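Local coordinates for uncharacterized protein, DUF633, LMOf2365_1472 (Listeria monocytogenes str. 4b F2365, PDB 3GNL) that is uncharacterised but probably methylates N1 of adenine 22 in tRNA, with a Rossmann-like methyltransferase domain, at residues M99-R105 and P125-Q131; Y18-E23 and T119-L123. All blocks are in the same frame, centred on the assembly; numbering follows the deposited sequence. Where two conformers were deposited one is given.

How the contacts relate
From the N terminus the chain passes helix 10-16 and the loop 18-23, which leads into strand 23-28, lying between strands 45-52 and 93-99. Some 95 residues later strand 120-125 returns beside that loop, and contact 2 closes this long excursion. Contact 1 closes a much shorter one, of 19 residues, between the end of strand 93-99 with the start of helix 101-110 and the end of strand 120-125 with the start of helix 129-139. The two cross along the chain: segment 18-23 lies before the span that contact 1 closes and segment 119-123 inside it, so the segments alternate. Their centres lie about 19 Å apart, and they meet where Ile104 packs on Leu123.

Contact 1 of 2, residues M99-R105 and P125-Q131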
loop_
_atom_site.group_PDB
_atom_site.type_symbol
_atom_site.label_atom_id
_atom_site.label_comp_id
_atom_site.label_asym_id
_atom_site.label_seq_id
_atom_site.Cartn_x
_atom_site.Cartn_y
_atom_site.Cartn_z
HETATM N N MSE A 99 -1.210 5.242 -4.491
HETATM C CA MSE A 99 0.019 5.971 -4.857
HETATM C C MSE A 99 1.087 4.930 -5.079
HETATM O O MSE A 99 1.007 3.823 -4.557
HETATM C CB MSE A 99 0.490 6.816 -3.670
HETATM C CG MSE A 99 -0.401 7.937 -3.348
HETATM SE SE MSE A 99 0.445 8.959 -1.960
HETATM C CE MSE A 99 -1.200 9.442 -0.988
ATOM N N GLY A 100 2.166 5.315 -5.760
ATOM C CA GLY A 100 3.270 4.373 -5.910
ATOM C C GLY A 100 3.990 4.107 -4.602
ATOM O O GLY A 100 4.070 5.002 -3.738
ATOM N N GLY A 101 4.549 2.908 -4.497
ATOM C CA GLY A 101 5.325 2.483 -3.307
ATOM C C GLY A 101 6.444 3.413 -2.928
ATOM O O GLY A 101 6.669 3.605 -1.742
ATOM N N THR A 102 7.190 3.951 -3.907
ATOM C CA THR A 102 8.293 4.868 -3.626
ATOM C C THR A 102 7.759 6.159 -2.978
ATOM O O THR A 102 8.330 6.638 -1.998
ATOM C CB THR A 102 9.133 5.165 -4.899
ATOM O OG1 THR A 102 9.504 3.918 -5.489
ATOM C CG2 THR A 102 10.392 5.906 -4.556
ATOM N N LEU A 103 6.652 6.680 -3.514
ATOM C CA LEU A 103 6.027 7.919 -3.013
ATOM C C LEU A 103 5.543 7.720 -1.583
ATOM O O LEU A 103 5.725 8.604 -0.737
ATOM C CB LEU A 103 4.841 8.386 -3.869
ATOM C CG LEU A 103 4.161 9.707 -3.411
ATOM C CD1 LEU A 103 5.155 10.864 -3.028
ATOM C CD2 LEU A 103 3.152 10.207 -4.433
ATOM N N ILE A 104 4.906 6.574 -1.341
ATOM C CA ILE A 104 4.439 6.232 0.001
ATOM C C ILE A 104 5.596 6.117 0.962
ATOM O O ILE A 104 5.532 6.621 2.076
ATOM C CB ILE A 104 3.582 4.910 0.048
ATOM C CG1 ILE A 104 2.294 5.075 -0.765
ATOM C CG2 ILE A 104 3.237 4.548 1.506
ATOM C CD1 ILE A 104 1.392 3.842 -0.853
ATOM N N ARG A 105 6.667 5.467 0.521
ATOM C CA ARG A 105 7.847 5.322 1.347
ATOM C C ARG A 105 8.362 6.712 1.718
ATOM O O ARG A 105 8.688 6.954 2.898
ATOM C CB ARG A 105 8.951 4.521 0.619
ATOM C CG ARG A 105 10.132 4.208 1.575
ATOM C CD ARG A 105 11.070 3.149 0.971
ATOM N NE ARG A 105 12.122 2.802 1.920
ATOM C CZ ARG A 105 12.982 1.786 1.784
ATOM N NH1 ARG A 105 12.965 1.009 0.700
ATOM N NH2 ARG A 105 13.884 1.564 2.740
ATOM N N PRO A 125 -0.065 0.284 -2.126
ATOM C CA PRO A 125 0.772 0.829 -3.216
ATOM C C PRO A 125 0.367 0.276 -4.584
ATOM O O PRO A 125 0.028 -0.903 -4.704
ATOM C CB PRO A 125 2.162 0.336 -2.868
ATOM C CG PRO A 125 1.910 -1.033 -2.199
ATOM C CD PRO A 125 0.602 -0.807 -1.411
ATOM N N ASN A 126 0.402 1.145 -5.577
ATOM C CA ASN A 126 0.006 0.802 -6.950
ATOM C C ASN A 126 1.185 0.228 -7.746
ATOM O O ASN A 126 0.993 -0.245 -8.852
ATOM C CB ASN A 126 -0.515 2.039 -7.659
ATOM C CG ASN A 126 -1.922 2.418 -7.218
ATOM O OD1 ASN A 126 -2.623 1.650 -6.548
ATOM N ND2 ASN A 126 -2.330 3.594 -7.586
ATOM N N ILE A 127 2.394 0.337 -7.201
ATOM C CA ILE A 127 3.639 -0.139 -7.853
ATOM C C ILE A 127 4.653 -0.308 -6.749
ATOM O O ILE A 127 4.559 0.374 -5.706
ATOM C CB ILE A 127 4.148 0.900 -8.960
ATOM C CG1 ILE A 127 5.331 0.374 -9.802
ATOM C CG2 ILE A 127 4.507 2.244 -8.377
ATOM C CD1 ILE A 127 5.719 1.372 -10.990
ATOM N N ALA A 128 5.630 -1.182 -6.970
ATOM C CA ALA A 128 6.778 -1.311 -6.065
ATOM C C ALA A 128 6.381 -1.492 -4.569
ATOM O O ALA A 128 6.942 -0.795 -3.688
ATOM C CB ALA A 128 7.710 -0.120 -6.248
ATOM N N ALA A 129 5.466 -2.418 -4.340
ATOM C CA ALA A 129 5.050 -2.768 -2.972
ATOM C C ALA A 129 6.289 -3.162 -2.147
ATOM O O ALA A 129 6.387 -2.843 -0.953
ATOM C CB ALA A 129 4.035 -3.906 -2.992
ATOM N N TRP A 130 7.248 -3.852 -2.763
ATOM C CA TRP A 130 8.433 -4.296 -2.055
ATOM C C TRP A 130 9.149 -3.144 -1.337
ATOM O O TRP A 130 9.793 -3.387 -0.300
ATOM C CB TRP A 130 9.411 -5.026 -3.019
ATOM C CG TRP A 130 10.047 -4.101 -4.038
ATOM C CD1 TRP A 130 9.585 -3.843 -5.298
ATOM C CD2 TRP A 130 11.244 -3.314 -3.882
ATOM N NE1 TRP A 130 10.416 -2.962 -5.946
ATOM C CE2 TRP A 130 11.440 -2.611 -5.105
ATOM C CE3 TRP A 130 12.175 -3.146 -2.838
ATOM C CZ2 TRP A 130 12.532 -1.755 -5.314
ATOM C CZ3 TRP A 130 13.247 -2.295 -3.040
ATOM C CH2 TRP A 130 13.415 -1.610 -4.278
ATOM N N GLN A 131 9.062 -1.917 -1.847
ATOM C CA GLN A 131 9.708 -0.752 -1.237
ATOM C C GLN A 131 9.171 -0.554 0.177
ATOM O O GLN A 131 9.918 -0.179 1.081
ATOM C CB GLN A 131 9.425 0.521 -2.007
ATOM C CG GLN A 131 10.101 0.635 -3.346
ATOM C CD GLN A 131 11.430 1.311 -3.216
ATOM O OE1 GLN A 131 11.921 1.524 -2.102
ATOM N NE2 GLN A 131 12.042 1.644 -4.356
#
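Arg105 and Gln131 face each other from near the N-terminal ends of helices 101-110 and 129-139, their side chains crossing at about a right angle. The arginine runs extended from CG to NE and brings NH1 to within 3.0 Å of Gln131 OE1. This hydrogen bond runs nearly along the C=O axis; OE1 sits at the guanidinium edge, tilted slightly from its plane, and the guanidinium and amide planes are 76° apart. A bend at chi2 (-91°) turns the Gln131 amide toward the arginine, while CG, placed by chi1 (-71°), lies over one face of the Trp130 ring. The amide's other end, NE2, is 3.6 Å from Thr102 OG1, too long to call a bond.

Nearer the strand ends the backbones approach closely. Gly101 N donates to Ile127 O at 2.8 Å. Gly101 CA lies 3.8 Å from Pro125 CB and 3.7 Å from Ala128 O, an approach that suits a residue without a side chain. Ile127 CG2 lies 3.5 Å from Gly100 CA, while Ile104 CD1 rests 3.9 Å from Pro125 CA, an apolar contact. Asn126 N bonds to Met99 O.

Arg105 also forms salt bridges to Glu109 and Glu134, so two acidic groups probably balance its charge. The neutral amide of Gln131 thus adds a directional bond to an ionic network that joins two helices of this Rossmann-like domain.

Contact 2 of 2, residues Y18-E23 and T119-L123; sequences YITKNE and TKLIL
Lys120 opens strand 120-125 of the Rossmann-like sheet and reaches across to Tyr18 and Glu23 of the loop that leads from helix 10-16 into strand 23-28. Its CG stands anti to the backbone N (chi1 -177°), and a bend at chi3 (55°) turns the amine toward the loop. There Lys120 NZ donates to Tyr18 O at 2.7 Å and forms a salt bridge with Glu23 OE2 at 2.8 Å. A long, flexible lysine suits this place, since its aliphatic part spans the distance to the loop and its charged end meets both a carbonyl and a carboxylate.

Two residues on, Ile122 supplies the apolar half of the contact. Its CD1 packs 3.6 Å from Ile19 CG1, the two side chains crossing at about a right angle, and 3.7 Å from Tyr18 CB. The longer arm of isoleucine suits this point of the strand, because its end touches both loop residues.

Glu23 is held from several directions, which should fix its carboxylate and probably keep it ionised. OE1 bonds to Thr93 of the adjoining strand 93-99. Glu23 OE2 gives its syn lone pair to Lys120, receives Lys21 N on the anti side at 3.0 Å, and takes Thr20 N from above the carboxylate plane at 2.8 Å, in a bond nearly straight at 174°.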
loop_
_atom_site.group_PDB
_atom_site.type_symbol
_atom_site.label_atom_id
_atom_site.label_comp_id
_atom_site.label_asym_id
_atom_site.label_seq_id
_atom_site.Cartn_x
_atom_site.Cartn_y
_atom_site.Cartn_z
ATOM N N TYR A 18 -9.751 -3.069 7.380
ATOM C CA TYR A 18 -8.704 -3.136 8.388
ATOM C C TYR A 18 -8.827 -2.065 9.449
ATOM O O TYR A 18 -8.008 -2.003 10.350
ATOM C CB TYR A 18 -7.331 -3.115 7.729
ATOM C CG TYR A 18 -7.092 -4.362 6.884
ATOM C CD1 TYR A 18 -6.987 -5.630 7.485
ATOM C CD2 TYR A 18 -6.954 -4.262 5.503
ATOM C CE1 TYR A 18 -6.762 -6.784 6.712
ATOM C CE2 TYR A 18 -6.707 -5.421 4.696
ATOM C CZ TYR A 18 -6.601 -6.657 5.326
ATOM O OH TYR A 18 -6.371 -7.795 4.560
ATOM N N ILE A 19 -9.880 -1.249 9.353
ATOM C CA ILE A 19 -10.150 -0.219 10.389
ATOM C C ILE A 19 -11.286 -0.816 11.198
ATOM O O ILE A 19 -12.343 -1.032 10.675
ATOM C CB ILE A 19 -10.633 1.098 9.737
ATOM C CG1 ILE A 19 -9.520 1.679 8.846
ATOM C CG2 ILE A 19 -11.051 2.118 10.810
ATOM C CD1 ILE A 19 -9.948 2.848 7.924
ATOM N N THR A 20 -11.049 -1.128 12.480
ATOM C CA THR A 20 -11.983 -1.997 13.199
ATOM C C THR A 20 -12.341 -1.557 14.614
ATOM O O THR A 20 -13.304 -2.062 15.188
ATOM C CB THR A 20 -11.396 -3.471 13.302
ATOM O OG1 THR A 20 -10.126 -3.420 13.951
ATOM C CG2 THR A 20 -11.257 -4.100 11.919
ATOM N N LYS A 21 -11.557 -0.670 15.181
ATOM C CA LYS A 21 -11.603 -0.471 16.640
ATOM C C LYS A 21 -12.088 0.920 17.038
ATOM O O LYS A 21 -11.600 1.501 18.028
ATOM C CB LYS A 21 -10.228 -0.729 17.228
ATOM C CG LYS A 21 -9.707 -2.155 17.007
ATOM C CD LYS A 21 -8.179 -2.167 17.002
ATOM C CE LYS A 21 -7.612 -1.696 18.334
ATOM N NZ LYS A 21 -6.189 -1.308 18.214
ATOM N N ASN A 22 -13.018 1.472 16.258
ATOM C CA ASN A 22 -13.496 2.844 16.521
ATOM C C ASN A 22 -12.278 3.800 16.693
ATOM O O ASN A 22 -12.148 4.527 17.670
ATOM C CB ASN A 22 -14.430 2.851 17.754
ATOM C CG ASN A 22 -15.203 4.162 17.914
ATOM O OD1 ASN A 22 -15.191 4.759 18.991
ATOM N ND2 ASN A 22 -15.894 4.600 16.853
ATOM N N GLU A 23 -11.398 3.783 15.686
ATOM C CA GLU A 23 -10.080 4.447 15.681
ATOM C C GLU A 23 -10.096 5.913 15.213
ATOM O O GLU A 23 -11.020 6.324 14.515
ATOM C CB GLU A 23 -9.138 3.625 14.729
ATOM C CG GLU A 23 -9.585 2.118 14.675
ATOM C CD GLU A 23 -8.710 1.224 13.814
ATOM O OE1 GLU A 23 -7.903 1.763 13.037
ATOM O OE2 GLU A 23 -8.891 -0.015 13.899
ATOM N N THR A 119 -0.403 3.381 15.771
ATOM C CA THR A 119 -0.281 1.933 16.024
ATOM C C THR A 119 -0.661 1.023 14.825
ATOM O O THR A 119 -0.609 -0.224 14.902
ATOM C CB THR A 119 -1.099 1.502 17.262
ATOM O OG1 THR A 119 -2.450 1.979 17.146
ATOM C CG2 THR A 119 -0.485 2.072 18.561
ATOM N N LYS A 120 -1.097 1.644 13.730
ATOM C CA LYS A 120 -1.506 0.856 12.568
ATOM C C LYS A 120 -1.299 1.668 11.313
ATOM O O LYS A 120 -1.652 2.853 11.258
ATOM C CB LYS A 120 -2.939 0.369 12.701
ATOM C CG LYS A 120 -3.451 -0.536 11.549
ATOM C CD LYS A 120 -4.653 -1.423 11.886
ATOM C CE LYS A 120 -5.831 -0.597 12.414
ATOM N NZ LYS A 120 -6.878 -1.579 12.714
ATOM N N LEU A 121 -0.679 1.055 10.292
ATOM C CA LEU A 121 -0.622 1.662 8.951
ATOM C C LEU A 121 -1.333 0.696 8.034
ATOM O O LEU A 121 -1.141 -0.520 8.111
ATOM C CB LEU A 121 0.819 1.855 8.420
ATOM C CG LEU A 121 1.806 2.637 9.271
ATOM C CD1 LEU A 121 3.270 2.553 8.743
ATOM C CD2 LEU A 121 1.348 4.084 9.342
ATOM N N ILE A 122 -2.167 1.248 7.158
ATOM C CA ILE A 122 -2.808 0.446 6.110
ATOM C C ILE A 122 -2.375 1.050 4.765
ATOM O O ILE A 122 -2.714 2.229 4.441
ATOM C CB ILE A 122 -4.324 0.494 6.189
ATOM C CG1 ILE A 122 -4.796 -0.024 7.561
ATOM C CG2 ILE A 122 -4.903 -0.370 5.082
ATOM C CD1 ILE A 122 -6.253 0.402 7.919
ATOM N N LEU A 123 -1.537 0.313 4.021
ATOM C CA LEU A 123 -0.897 0.940 2.840
ATOM C C LEU A 123 -1.325 0.151 1.611
ATOM O O LEU A 123 -1.405 -1.087 1.638
ATOM C CB LEU A 123 0.637 0.892 2.978
ATOM C CG LEU A 123 1.190 1.427 4.279
ATOM C CD1 LEU A 123 2.729 1.286 4.208
ATOM C CD2 LEU A 123 0.739 2.880 4.521
#